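Protein-tyrosine-phosphatase (Shewanella sp., PDB 2Z72) probably hydrolyses phosphotyrosine in proteins at low temperature, using a two-zinc centre of the calcineurin-like phosphoesterase type. Local coordinates at residues Ile59-Val73 against Gln189-Asn201. Residues are numbered along the deposited sequence; the frame is centred on the assembly and turned at random. Where two conformers were deposited one is given.
Sequences IKQIMPDTYLGIKKV and QWLRSKNTIIKIN
N201 turns its CG away from its own carbonyl carbon (chi1 -52°), which lays its amide against the backbone of I70. N201 OD1 accepts from I70 N at 3.0 Å, and N201 ND2 gives to I70 O at 2.8 Å, each on an acceptor lone pair. This probably steadies the bend at G69, where phi is positive. N195 (chi1 -68°) sends ND2 to M63 O at 3.1 Å, nearly straight at the hydrogen (171°) but above the carbonyl plane. N195 OD1 is held by R229.

Between the asparagines, edge strand 66-67 of the six-stranded mixed sheet runs parallel to strand 197-200. K199 N bonds to D65 O, Y67 N to K199 O, and N201 N to Y67 O. On the face carrying Y67 and I200, I200 CG2 packs on I70 CG1 at 3.7 Å and meets V73 CG2 tip to tip. V73 lies on strand 72-76 of a second sheet, so this joins the two.

At the helix end, the K60 chain crosses W190 at about a right angle, CG against W190 CA and CB. K60 NZ reaches Q189 OE1 at 2.8 Å and also pairs with E186. I59 CD1 lies 3.7 Å from W190 NE1. D133 binds both W190 NE1 and K194 NZ. One water accepts from K194 NZ near I59 O, Q61 O and S193 OG, with too few protons for all three. Loop carbonyls thus carry much of the polar contact, beside I59 and K60 on W190.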
loop_
_atom_site.group_PDB
_atom_site.type_symbol
_atom_site.label_atom_id
_atom_site.label_comp_id
_atom_site.label_asym_id
_atom_site.label_seq_id
_atom_site.Cartn_x
_atom_site.Cartn_y
_atom_site.Cartn_z
ATOM N N ILE A 59 -3.670 15.178 1.907
ATOM C CA ILE A 59 -3.078 13.926 1.477
ATOM C C ILE A 59 -3.897 13.196 0.426
ATOM O O ILE A 59 -3.441 12.187 -0.079
ATOM C CB ILE A 59 -2.784 12.975 2.660
ATOM C CG1 ILE A 59 -4.082 12.567 3.354
ATOM C CG2 ILE A 59 -1.832 13.614 3.608
ATOM C CD1 ILE A 59 -3.897 11.530 4.447
ATOM N N LYS A 60 -5.085 13.726 0.087
ATOM C CA LYS A 60 -5.827 13.199 -1.041
ATOM C C LYS A 60 -5.428 13.878 -2.360
ATOM O O LYS A 60 -5.974 13.513 -3.415
ATOM C CB LYS A 60 -7.334 13.246 -0.838
ATOM C CG LYS A 60 -7.769 12.562 0.462
ATOM C CD LYS A 60 -9.258 12.357 0.686
ATOM C CE LYS A 60 -9.918 13.655 0.946
ATOM N NZ LYS A 60 -11.392 13.533 1.304
ATOM N N GLN A 61 -4.466 14.785 -2.352
ATOM C CA GLN A 61 -3.913 15.341 -3.590
ATOM C C GLN A 61 -3.113 14.263 -4.312
ATOM O O GLN A 61 -2.332 13.547 -3.707
ATOM C CB GLN A 61 -3.046 16.524 -3.229
ATOM C CG GLN A 61 -3.748 17.707 -2.645
ATOM C CD GLN A 61 -2.841 18.783 -2.052
ATOM O OE1 GLN A 61 -1.612 18.591 -1.976
ATOM N NE2 GLN A 61 -3.467 19.817 -1.559
ATOM N N ILE A 62 -3.260 14.238 -5.628
ATOM C CA ILE A 62 -2.485 13.297 -6.453
ATOM C C ILE A 62 -1.069 13.812 -6.552
ATOM O O ILE A 62 -0.844 14.964 -6.934
ATOM C CB ILE A 62 -3.105 13.129 -7.841
ATOM C CG1 ILE A 62 -4.540 12.581 -7.785
ATOM C CG2 ILE A 62 -2.247 12.255 -8.750
ATOM C CD1 ILE A 62 -5.343 12.734 -9.050
ATOM N N MET A 63 -0.112 12.957 -6.224
ATOM C CA MET A 63 1.308 13.314 -6.183
ATOM C C MET A 63 2.027 12.744 -7.377
ATOM O O MET A 63 1.589 11.766 -7.996
ATOM C CB MET A 63 1.901 12.766 -4.889
ATOM C CG MET A 63 1.145 13.249 -3.681
ATOM S SD MET A 63 0.985 15.008 -3.439
ATOM C CE MET A 63 2.635 15.519 -3.121
ATOM N N PRO A 64 3.204 13.289 -7.663
ATOM C CA PRO A 64 4.022 12.745 -8.764
ATOM C C PRO A 64 4.352 11.285 -8.539
ATOM O O PRO A 64 4.318 10.757 -7.448
ATOM C CB PRO A 64 5.314 13.583 -8.718
ATOM C CG PRO A 64 4.982 14.812 -7.954
ATOM C CD PRO A 64 3.821 14.489 -7.038
ATOM N N ASP A 65 4.711 10.651 -9.665
ATOM C CA ASP A 65 5.146 9.258 -9.653
ATOM C C ASP A 65 6.666 9.109 -9.834
ATOM O O ASP A 65 7.098 7.949 -9.913
ATOM C CB ASP A 65 4.358 8.408 -10.651
ATOM C CG ASP A 65 4.480 8.852 -12.087
ATOM O OD1 ASP A 65 3.517 8.646 -12.843
ATOM O OD2 ASP A 65 5.572 9.406 -12.427
ATOM N N THR A 66 7.410 10.197 -9.943
ATOM C CA THR A 66 8.835 10.166 -10.200
ATOM C C THR A 66 9.495 11.184 -9.330
ATOM O O THR A 66 8.978 12.311 -9.232
ATOM C CB THR A 66 9.097 10.446 -11.700
ATOM O OG1 THR A 66 8.492 9.410 -12.464
ATOM C CG2 THR A 66 10.565 10.520 -11.990
ATOM N N TYR A 67 10.610 10.832 -8.679
ATOM C CA TYR A 67 11.280 11.640 -7.703
ATOM C C TYR A 67 12.814 11.506 -7.865
ATOM O O TYR A 67 13.315 10.391 -8.122
ATOM C CB TYR A 67 10.954 11.238 -6.221
ATOM C CG TYR A 67 9.475 11.387 -5.987
ATOM C CD1 TYR A 67 8.999 12.551 -5.399
ATOM C CD2 TYR A 67 8.536 10.416 -6.373
ATOM C CE1 TYR A 67 7.667 12.749 -5.179
ATOM C CE2 TYR A 67 7.198 10.639 -6.209
ATOM C CZ TYR A 67 6.756 11.802 -5.584
ATOM O OH TYR A 67 5.418 12.065 -5.392
ATOM N N LEU A 68 13.501 12.599 -7.707
ATOM C CA LEU A 68 14.944 12.660 -7.761
ATOM C C LEU A 68 15.496 13.124 -6.431
ATOM O O LEU A 68 14.871 13.936 -5.731
ATOM C CB LEU A 68 15.386 13.761 -8.701
ATOM C CG LEU A 68 15.069 13.865 -10.174
ATOM C CD1 LEU A 68 15.636 15.137 -10.851
ATOM C CD2 LEU A 68 15.635 12.596 -10.760
ATOM N N GLY A 69 16.705 12.690 -6.124
ATOM C CA GLY A 69 17.440 13.242 -5.010
ATOM C C GLY A 69 16.943 12.952 -3.625
ATOM O O GLY A 69 17.144 13.725 -2.700
ATOM N N ILE A 70 16.287 11.809 -3.468
ATOM C CA ILE A 70 15.721 11.428 -2.154
ATOM C C ILE A 70 16.765 10.659 -1.350
ATOM O O ILE A 70 17.200 9.555 -1.727
ATOM C CB ILE A 70 14.408 10.646 -2.337
ATOM C CG1 ILE A 70 13.389 11.409 -3.201
ATOM C CG2 ILE A 70 13.831 10.304 -0.984
ATOM C CD1 ILE A 70 13.096 12.834 -2.820
ATOM N N LYS A 71 17.164 11.237 -0.234
ATOM C CA LYS A 71 18.288 10.696 0.531
ATOM C C LYS A 71 17.995 9.343 1.160
ATOM O O LYS A 71 18.880 8.493 1.205
ATOM C CB LYS A 71 18.775 11.703 1.582
ATOM C CG LYS A 71 19.428 12.948 0.921
ATOM C CD LYS A 71 19.930 13.960 1.895
ATOM C CE LYS A 71 20.506 15.232 1.220
ATOM N NZ LYS A 71 19.673 15.754 0.086
ATOM N N LYS A 72 16.756 9.145 1.660
ATOM C CA LYS A 72 16.518 7.870 2.394
ATOM C C LYS A 72 15.123 7.391 2.084
ATOM O O LYS A 72 14.175 8.192 2.099
ATOM C CB LYS A 72 16.892 7.992 3.830
ATOM C CG LYS A 72 16.059 8.551 4.791
ATOM C CD LYS A 72 16.528 8.631 6.243
ATOM C CE LYS A 72 15.410 9.471 6.880
ATOM N NZ LYS A 72 15.727 9.799 8.268
ATOM N N VAL A 73 15.040 6.123 1.839
ATOM C CA VAL A 73 13.762 5.477 1.478
ATOM C C VAL A 73 13.656 4.194 2.308
ATOM O O VAL A 73 14.647 3.474 2.459
ATOM C CB VAL A 73 13.720 5.135 -0.024
ATOM C CG1 VAL A 73 12.362 4.503 -0.413
ATOM C CG2 VAL A 73 13.934 6.358 -0.897
ATOM N N GLN A 189 -11.681 7.867 -1.301
ATOM C CA GLN A 189 -11.187 9.052 -1.983
ATOM C C GLN A 189 -9.663 9.103 -1.882
ATOM O O GLN A 189 -8.963 9.380 -2.889
ATOM C CB GLN A 189 -11.808 10.295 -1.347
ATOM C CG GLN A 189 -13.282 10.420 -1.640
ATOM C CD GLN A 189 -14.014 11.323 -0.689
ATOM O OE1 GLN A 189 -13.465 12.068 0.081
ATOM N NE2 GLN A 189 -15.348 11.228 -0.768
ATOM N N TRP A 190 -9.136 8.846 -0.705
ATOM C CA TRP A 190 -7.699 8.796 -0.481
ATOM C C TRP A 190 -7.055 7.757 -1.364
ATOM O O TRP A 190 -6.059 8.034 -2.092
ATOM C CB TRP A 190 -7.462 8.522 0.958
ATOM C CG TRP A 190 -6.082 8.337 1.470
ATOM C CD1 TRP A 190 -5.015 9.174 1.494
ATOM C CD2 TRP A 190 -5.634 7.151 2.161
ATOM N NE1 TRP A 190 -3.929 8.613 2.116
ATOM C CE2 TRP A 190 -4.301 7.372 2.529
ATOM C CE3 TRP A 190 -6.233 5.952 2.470
ATOM C CZ2 TRP A 190 -3.542 6.417 3.220
ATOM C CZ3 TRP A 190 -5.494 5.006 3.162
ATOM C CH2 TRP A 190 -4.176 5.239 3.526
ATOM N N LEU A 191 -7.561 6.530 -1.406
ATOM C CA LEU A 191 -6.987 5.479 -2.227
ATOM C C LEU A 191 -7.043 5.835 -3.696
ATOM O O LEU A 191 -6.108 5.531 -4.435
ATOM C CB LEU A 191 -7.702 4.157 -1.984
ATOM C CG LEU A 191 -7.491 3.540 -0.597
ATOM C CD1 LEU A 191 -8.451 2.383 -0.408
ATOM C CD2 LEU A 191 -6.037 3.084 -0.396
ATOM N N ARG A 192 -8.124 6.457 -4.172
ATOM C CA ARG A 192 -8.282 6.810 -5.573
ATOM C C ARG A 192 -7.336 7.922 -6.033
ATOM O O ARG A 192 -7.257 8.185 -7.212
ATOM C CB ARG A 192 -9.738 7.134 -5.867
ATOM C CG ARG A 192 -10.590 5.857 -5.985
ATOM C CD ARG A 192 -12.068 6.195 -5.977
ATOM N NE ARG A 192 -12.903 5.025 -6.109
ATOM C CZ ARG A 192 -13.222 4.201 -5.118
ATOM N NH1 ARG A 192 -14.009 3.162 -5.377
ATOM N NH2 ARG A 192 -12.773 4.406 -3.915
ATOM N N SER A 193 -6.613 8.551 -5.098
ATOM C CA SER A 193 -5.592 9.516 -5.416
ATOM C C SER A 193 -4.212 8.882 -5.655
ATOM O O SER A 193 -3.302 9.556 -6.110
ATOM C CB SER A 193 -5.482 10.632 -4.408
ATOM O OG SER A 193 -4.852 10.173 -3.228
ATOM N N LYS A 194 -4.071 7.606 -5.281
ATOM C CA LYS A 194 -2.754 6.988 -5.227
ATOM C C LYS A 194 -2.252 6.505 -6.576
ATOM O O LYS A 194 -2.995 6.248 -7.509
ATOM C CB LYS A 194 -2.783 5.860 -4.177
ATOM C CG LYS A 194 -3.086 6.352 -2.769
ATOM C CD LYS A 194 -2.186 7.477 -2.273
ATOM C CE LYS A 194 -2.472 7.948 -0.881
ATOM N NZ LYS A 194 -1.621 9.137 -0.561
ATOM N N ASN A 195 -0.915 6.442 -6.634
ATOM C CA ASN A 195 -0.192 5.839 -7.741
ATOM C C ASN A 195 -0.157 4.331 -7.572
ATOM O O ASN A 195 -0.419 3.756 -6.511
ATOM C CB ASN A 195 1.222 6.404 -7.826
ATOM C CG ASN A 195 1.225 7.860 -8.231
ATOM O OD1 ASN A 195 0.600 8.198 -9.241
ATOM N ND2 ASN A 195 1.865 8.730 -7.480
ATOM N N THR A 196 0.259 3.691 -8.674
ATOM C CA THR A 196 0.445 2.248 -8.766
ATOM C C THR A 196 1.900 1.894 -9.015
ATOM O O THR A 196 2.414 0.902 -8.516
ATOM C CB THR A 196 -0.529 1.668 -9.794
ATOM O OG1 THR A 196 -1.859 2.075 -9.458
ATOM C CG2 THR A 196 -0.533 0.159 -9.836
ATOM N N ILE A 197 2.615 2.704 -9.834
ATOM C CA ILE A 197 3.999 2.499 -10.140
ATOM C C ILE A 197 4.735 3.810 -9.902
ATOM O O ILE A 197 4.298 4.845 -10.421
ATOM C CB ILE A 197 4.198 2.064 -11.620
ATOM C CG1 ILE A 197 3.374 0.856 -11.990
ATOM C CG2 ILE A 197 5.682 1.784 -11.900
ATOM C CD1 ILE A 197 2.980 0.775 -13.445
ATOM N N ILE A 198 5.858 3.791 -9.196
ATOM C CA ILE A 198 6.652 5.019 -9.018
ATOM C C ILE A 198 8.131 4.720 -9.201
ATOM O O ILE A 198 8.591 3.581 -9.132
ATOM C CB ILE A 198 6.388 5.703 -7.664
ATOM C CG1 ILE A 198 6.910 4.886 -6.474
ATOM C CG2 ILE A 198 4.935 6.063 -7.524
ATOM C CD1 ILE A 198 6.902 5.643 -5.162
ATOM N N LYS A 199 8.872 5.800 -9.438
ATOM C CA LYS A 199 10.327 5.772 -9.562
ATOM C C LYS A 199 10.906 6.763 -8.585
ATOM O O LYS A 199 10.497 7.919 -8.563
ATOM C CB LYS A 199 10.710 6.162 -11.002
ATOM C CG LYS A 199 12.202 6.033 -11.310
ATOM C CD LYS A 199 12.469 6.440 -12.811
ATOM C CE LYS A 199 13.923 6.565 -13.149
ATOM N NZ LYS A 199 13.983 7.099 -14.528
ATOM N N ILE A 200 11.794 6.317 -7.715
ATOM C CA ILE A 200 12.503 7.200 -6.819
ATOM C C ILE A 200 13.995 6.945 -7.046
ATOM O O ILE A 200 14.486 5.836 -6.898
ATOM C CB ILE A 200 12.154 6.985 -5.330
ATOM C CG1 ILE A 200 10.671 7.116 -5.072
ATOM C CG2 ILE A 200 12.986 7.916 -4.457
ATOM C CD1 ILE A 200 10.265 6.845 -3.625
ATOM N N ASN A 201 14.711 7.987 -7.437
ATOM C CA ASN A 201 16.161 7.856 -7.725
ATOM C C ASN A 201 16.288 6.795 -8.820
ATOM O O ASN A 201 15.614 6.911 -9.850
ATOM C CB ASN A 201 16.979 7.565 -6.463
ATOM C CG ASN A 201 16.709 8.561 -5.346
ATOM O OD1 ASN A 201 16.412 9.734 -5.586
ATOM N ND2 ASN A 201 16.914 8.058 -4.114
HETATM O O HOH W 1 -2.342 10.958 -2.678
HETATM O O HOH W 2 -0.902 10.409 -4.922
HETATM O O HOH W 3 0.951 9.816 -11.924
HETATM O O HOH W 4 13.887 8.960 -10.471
#